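Local coordinates for heme-binding protein A / AI-2 binding protein A (Helicobacter pylori SS1, PDB 6OFQ) that binds short peptides such as STSA in the periplasm and probably delivers them to an ABC transporter for import, at residues 100-105 and 186-191; 132-137 and 203-208. One frame throughout, in Å; residues are numbered along the deposited sequence.

Contact 1 of 2, residues 100-105 and 186-191; sequences VYFHQT and ILSKDY
F102 and S188 meet across two extended lengths of backbone that keep 7.2 Å between F102 CA and S188 CA, and the phenyl ring fills the space between them. The setting is a helix N-cap: S188 immediately precedes helix 189-197, and its OG accepts a nearly straight bond (173°) from Y191 N at 2.9 Å. With OG anti to the backbone N (chi1 165°), the hydroxyl points forward to the N-H of Y191 in the first turn, while CB lies over the phenylalanine ring. One residue thus does two jobs, capping the helix with its oxygen and packing with its carbon. The second is a CH-pi contact, S188 CB standing 3.5 Å from the centroid of the F102 ring and only 6° off its normal. F102 CZ also comes to 3.5 Å from S188 CA, so the far end of the ring lies close to the main chain just before the helix. D118 of helix 116-127 touches both F102 and I186 and accepts from K189 N, tying a second helix to the same spot. Carbonyl oxygens approach the ring as well: L187 O obliquely, and I186 O at the edge, near the ring plane, with I186 O 3.8 Å from F102 CE1.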
# COMPACT_ATOMS: atom_id res chain seq x y z
N VAL A 100 -5.36 -24.07 13.85
CA VAL A 100 -5.89 -23.10 12.88
C VAL A 100 -6.06 -23.91 11.62
O VAL A 100 -5.16 -24.61 11.14
CB VAL A 100 -4.84 -22.02 12.64
CG1 VAL A 100 -5.27 -21.11 11.49
CG2 VAL A 100 -4.53 -21.27 13.91
N TYR A 101 -7.20 -23.72 10.95
CA TYR A 101 -7.50 -24.40 9.72
C TYR A 101 -7.63 -23.41 8.56
O TYR A 101 -8.20 -22.32 8.76
CB TYR A 101 -8.78 -25.24 9.86
CG TYR A 101 -8.51 -26.42 10.79
CD1 TYR A 101 -7.98 -27.58 10.26
CD2 TYR A 101 -8.70 -26.34 12.15
CE1 TYR A 101 -7.58 -28.64 11.03
CE2 TYR A 101 -8.29 -27.39 12.96
CZ TYR A 101 -7.74 -28.51 12.39
OH TYR A 101 -7.34 -29.59 13.14
N PHE A 102 -7.21 -23.85 7.38
CA PHE A 102 -7.48 -23.11 6.16
C PHE A 102 -8.96 -23.21 5.77
O PHE A 102 -9.62 -24.20 6.05
CB PHE A 102 -6.59 -23.56 5.01
CG PHE A 102 -5.17 -23.07 5.11
CD1 PHE A 102 -4.82 -21.81 4.69
CD2 PHE A 102 -4.21 -23.92 5.69
CE1 PHE A 102 -3.51 -21.36 4.79
CE2 PHE A 102 -2.90 -23.46 5.78
CZ PHE A 102 -2.54 -22.24 5.27
N HIS A 103 -9.40 -22.18 5.05
CA HIS A 103 -10.81 -22.16 4.59
C HIS A 103 -11.20 -23.40 3.77
O HIS A 103 -10.40 -23.94 3.04
CB HIS A 103 -11.01 -20.99 3.65
CG HIS A 103 -10.72 -19.68 4.29
ND1 HIS A 103 -10.18 -18.65 3.58
CD2 HIS A 103 -10.90 -19.24 5.55
CE1 HIS A 103 -9.98 -17.62 4.39
NE2 HIS A 103 -10.44 -17.94 5.59
N GLN A 104 -12.47 -23.75 3.85
CA GLN A 104 -13.02 -24.70 2.87
C GLN A 104 -13.99 -23.93 1.95
O GLN A 104 -14.76 -23.15 2.48
CB GLN A 104 -13.77 -25.79 3.62
CG GLN A 104 -12.83 -26.78 4.31
CD GLN A 104 -13.61 -27.64 5.30
OE1 GLN A 104 -14.04 -27.12 6.33
NE2 GLN A 104 -13.94 -28.89 4.92
N THR A 105 -13.92 -24.19 0.66
CA THR A 105 -14.74 -23.50 -0.32
C THR A 105 -15.22 -24.56 -1.30
O THR A 105 -14.74 -25.71 -1.25
CB THR A 105 -13.86 -22.50 -1.07
OG1 THR A 105 -12.88 -23.23 -1.81
CG2 THR A 105 -13.21 -21.44 -0.16
N ILE A 186 0.17 -15.89 4.72
CA ILE A 186 0.36 -17.35 4.73
C ILE A 186 -0.66 -18.05 3.82
O ILE A 186 -1.84 -18.04 4.14
CB ILE A 186 0.34 -17.91 6.14
CG1 ILE A 186 1.36 -17.20 7.07
CG2 ILE A 186 0.65 -19.40 6.12
CD1 ILE A 186 2.76 -17.04 6.52
N LEU A 187 -0.12 -18.58 2.72
CA LEU A 187 -0.95 -19.40 1.82
C LEU A 187 -0.78 -20.86 2.20
O LEU A 187 0.07 -21.20 3.02
CB LEU A 187 -0.46 -19.20 0.39
CG LEU A 187 -0.95 -17.94 -0.33
CD1 LEU A 187 -0.52 -16.64 0.34
CD2 LEU A 187 -0.52 -17.97 -1.78
N SER A 188 -1.67 -21.70 1.65
CA SER A 188 -1.63 -23.12 1.98
C SER A 188 -0.79 -23.92 1.00
O SER A 188 -1.09 -24.03 -0.20
CB SER A 188 -3.05 -23.69 1.93
OG SER A 188 -3.04 -25.13 1.90
N LYS A 189 0.22 -24.62 1.57
CA LYS A 189 1.04 -25.55 0.80
C LYS A 189 0.22 -26.75 0.25
O LYS A 189 0.49 -27.11 -0.90
CB LYS A 189 2.18 -26.04 1.70
CG LYS A 189 3.15 -26.98 0.98
CD LYS A 189 3.74 -26.38 -0.27
CE LYS A 189 5.13 -26.88 -0.67
NZ LYS A 189 5.14 -28.10 -1.49
N ASP A 190 -0.69 -27.26 1.08
CA ASP A 190 -1.56 -28.37 0.61
C ASP A 190 -2.35 -27.96 -0.62
O ASP A 190 -2.40 -28.67 -1.65
CB ASP A 190 -2.42 -28.93 1.74
CG ASP A 190 -1.61 -29.62 2.82
OD1 ASP A 190 -0.74 -30.45 2.50
OD2 ASP A 190 -1.63 -29.20 3.99
N TYR A 191 -2.97 -26.76 -0.55
CA TYR A 191 -3.73 -26.26 -1.70
C TYR A 191 -2.84 -26.03 -2.92
O TYR A 191 -3.13 -26.41 -4.07
CB TYR A 191 -4.52 -25.00 -1.31
CG TYR A 191 -5.31 -24.36 -2.44
CD1 TYR A 191 -6.27 -25.09 -3.12
CD2 TYR A 191 -5.19 -23.01 -2.78
CE1 TYR A 191 -7.04 -24.56 -4.11
CE2 TYR A 191 -6.00 -22.44 -3.73
CZ TYR A 191 -6.92 -23.20 -4.41
OH TYR A 191 -7.72 -22.65 -5.39

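Contact 2 of 2, residues 132-137 and 203-208; sequences RYYSPG and ELAKKP
L204 reaches into the contact from a short 3-10 segment and is met by the side chains of two consecutive tyrosines, Y133 and Y134, a compact case of one aliphatic side chain serving two aromatic partners. The contact joins the loop after helix 116-127 to the loop between helix 189-197 and strand 214-220 in this family 5 solute-binding protein. The CD2 methyl of L204 meets both tyrosines, 3.5 Å from Y133 CE2, and CB joins it against Y134, with L204 CB and CD2 each 3.5 Å from Y134 OH. The leucine side chain runs at about a right angle to Y134 and obliquely to Y133. Different first torsions, -178° for Y133 and -61° for Y134, let the neighbouring side chains both run toward L204 with one packed over the other: Y133 CD2 stands 3.9 Å above the plane of the Y134 ring, over its centre. A205 adds its methyl beside L204, with A205 CB 3.6 Å from Y134 OH. Y134 OH thus lies against carbons of L204 and A205 while bonded to D45 OD2; Y133 OH, which points past the leucine, bonds to A192 O. Behind the rings, R132 holds the turn from within: NH2 bonds to S135 O at 2.9 Å, that oxygen lying in the guanidinium plane, and NE bonds to Y134 O. Two helices pack on the contact: L195 of helix 189-197 touches both Y133 and L204, while helix 116-127 offers R125 to Y134 and F121 to L204.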
# COMPACT_ATOMS: atom_id res chain seq x y z
N ARG A 132 9.67 -20.65 -7.01
CA ARG A 132 8.73 -19.60 -7.37
C ARG A 132 7.28 -20.04 -7.50
O ARG A 132 6.36 -19.18 -7.38
CB ARG A 132 9.21 -18.94 -8.68
CG ARG A 132 8.16 -18.34 -9.58
CD ARG A 132 8.80 -18.11 -10.94
NE ARG A 132 7.76 -17.53 -11.75
CZ ARG A 132 7.47 -16.25 -11.85
NH1 ARG A 132 8.19 -15.35 -11.19
NH2 ARG A 132 6.48 -15.84 -12.62
N TYR A 133 7.07 -21.31 -7.86
CA TYR A 133 5.77 -21.97 -8.00
C TYR A 133 5.12 -21.65 -9.34
O TYR A 133 4.90 -22.56 -10.17
CB TYR A 133 4.84 -21.68 -6.81
CG TYR A 133 3.51 -22.39 -6.90
CD1 TYR A 133 3.41 -23.72 -6.49
CD2 TYR A 133 2.38 -21.71 -7.38
CE1 TYR A 133 2.17 -24.37 -6.56
CE2 TYR A 133 1.15 -22.37 -7.47
CZ TYR A 133 1.08 -23.71 -7.09
OH TYR A 133 -0.14 -24.34 -7.06
N TYR A 134 4.79 -20.38 -9.56
CA TYR A 134 4.19 -19.93 -10.80
C TYR A 134 5.17 -20.13 -11.95
O TYR A 134 6.36 -20.11 -11.80
CB TYR A 134 3.79 -18.47 -10.72
CG TYR A 134 2.77 -18.24 -9.63
CD1 TYR A 134 1.47 -18.65 -9.79
CD2 TYR A 134 3.07 -17.47 -8.53
CE1 TYR A 134 0.48 -18.44 -8.84
CE2 TYR A 134 2.11 -17.29 -7.53
CZ TYR A 134 0.81 -17.68 -7.73
OH TYR A 134 -0.15 -17.47 -6.78
N SER A 135 4.57 -20.38 -13.11
CA SER A 135 5.36 -20.47 -14.33
C SER A 135 6.11 -19.20 -14.60
O SER A 135 5.68 -18.11 -14.19
CB SER A 135 4.45 -20.67 -15.55
OG SER A 135 4.00 -22.00 -15.38
N PRO A 136 7.23 -19.34 -15.32
CA PRO A 136 7.80 -18.10 -15.83
C PRO A 136 6.74 -17.26 -16.56
O PRO A 136 5.80 -17.73 -17.21
CB PRO A 136 8.98 -18.59 -16.69
CG PRO A 136 9.24 -20.00 -16.23
CD PRO A 136 7.90 -20.55 -15.84
N GLY A 137 6.77 -15.96 -16.29
CA GLY A 137 5.81 -15.07 -16.89
C GLY A 137 5.85 -13.74 -16.18
O GLY A 137 6.80 -13.46 -15.46
N GLU A 203 -4.38 -20.71 -10.52
CA GLU A 203 -5.54 -20.54 -9.69
C GLU A 203 -5.22 -20.17 -8.23
O GLU A 203 -6.09 -19.72 -7.47
CB GLU A 203 -6.48 -21.74 -9.70
CG GLU A 203 -7.21 -21.89 -11.04
CD GLU A 203 -8.35 -22.90 -10.99
OE1 GLU A 203 -8.82 -23.12 -12.12
OE2 GLU A 203 -8.72 -23.50 -9.96
N LEU A 204 -3.96 -20.35 -7.83
CA LEU A 204 -3.54 -19.95 -6.47
C LEU A 204 -3.78 -18.44 -6.29
O LEU A 204 -4.02 -18.02 -5.15
CB LEU A 204 -2.07 -20.29 -6.25
CG LEU A 204 -1.54 -20.17 -4.79
CD1 LEU A 204 -2.28 -21.11 -3.86
CD2 LEU A 204 -0.02 -20.37 -4.82
N ALA A 205 -3.68 -17.73 -7.39
CA ALA A 205 -3.86 -16.25 -7.37
C ALA A 205 -5.22 -15.80 -7.85
O ALA A 205 -5.47 -14.59 -7.99
CB ALA A 205 -2.82 -15.63 -8.24
N LYS A 206 -6.16 -16.75 -8.01
CA LYS A 206 -7.53 -16.47 -8.47
C LYS A 206 -8.62 -16.98 -7.55
O LYS A 206 -9.67 -16.31 -7.38
CB LYS A 206 -7.78 -17.10 -9.84
CG LYS A 206 -6.90 -16.46 -10.90
CD LYS A 206 -7.15 -17.03 -12.30
CE LYS A 206 -6.46 -16.16 -13.34
NZ LYS A 206 -5.15 -16.72 -13.80
N LYS A 207 -8.34 -18.11 -6.91
CA LYS A 207 -9.32 -18.79 -6.07
C LYS A 207 -8.60 -19.08 -4.75
O LYS A 207 -7.99 -20.13 -4.58
CB LYS A 207 -9.83 -20.05 -6.79
CG LYS A 207 -10.71 -19.72 -7.99
CD LYS A 207 -11.05 -21.00 -8.75
CE LYS A 207 -11.81 -20.58 -10.01
NZ LYS A 207 -12.03 -21.66 -11.02
N PRO A 208 -8.55 -18.10 -3.84
CA PRO A 208 -7.59 -18.15 -2.76
C PRO A 208 -8.05 -18.97 -1.59
O PRO A 208 -9.23 -19.11 -1.33
CB PRO A 208 -7.45 -16.67 -2.40
CG PRO A 208 -8.83 -16.08 -2.65
CD PRO A 208 -9.22 -16.78 -3.93

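In the fold
The two contacts illustrate how interleaved loops are built around shared helices. Along the chain their segments alternate, 100-105, 132-137, 186-191 and 203-208, so neither contact closes before the other begins. Their centres are 15 Å apart, on the same side of the chain's centre. Helices 116-127 and 189-197 take part in both, and Y191, on the latter helix, joins them directly: Y191 OH probably bonds to K207 O at 2.7 Å, and Y191 CD2 packs 3.6 Å from L204 CD1. L187 also touches L204. In this type II periplasmic binding protein, contacts 1 and 2 therefore belong to one continuous region of packed loops and helices.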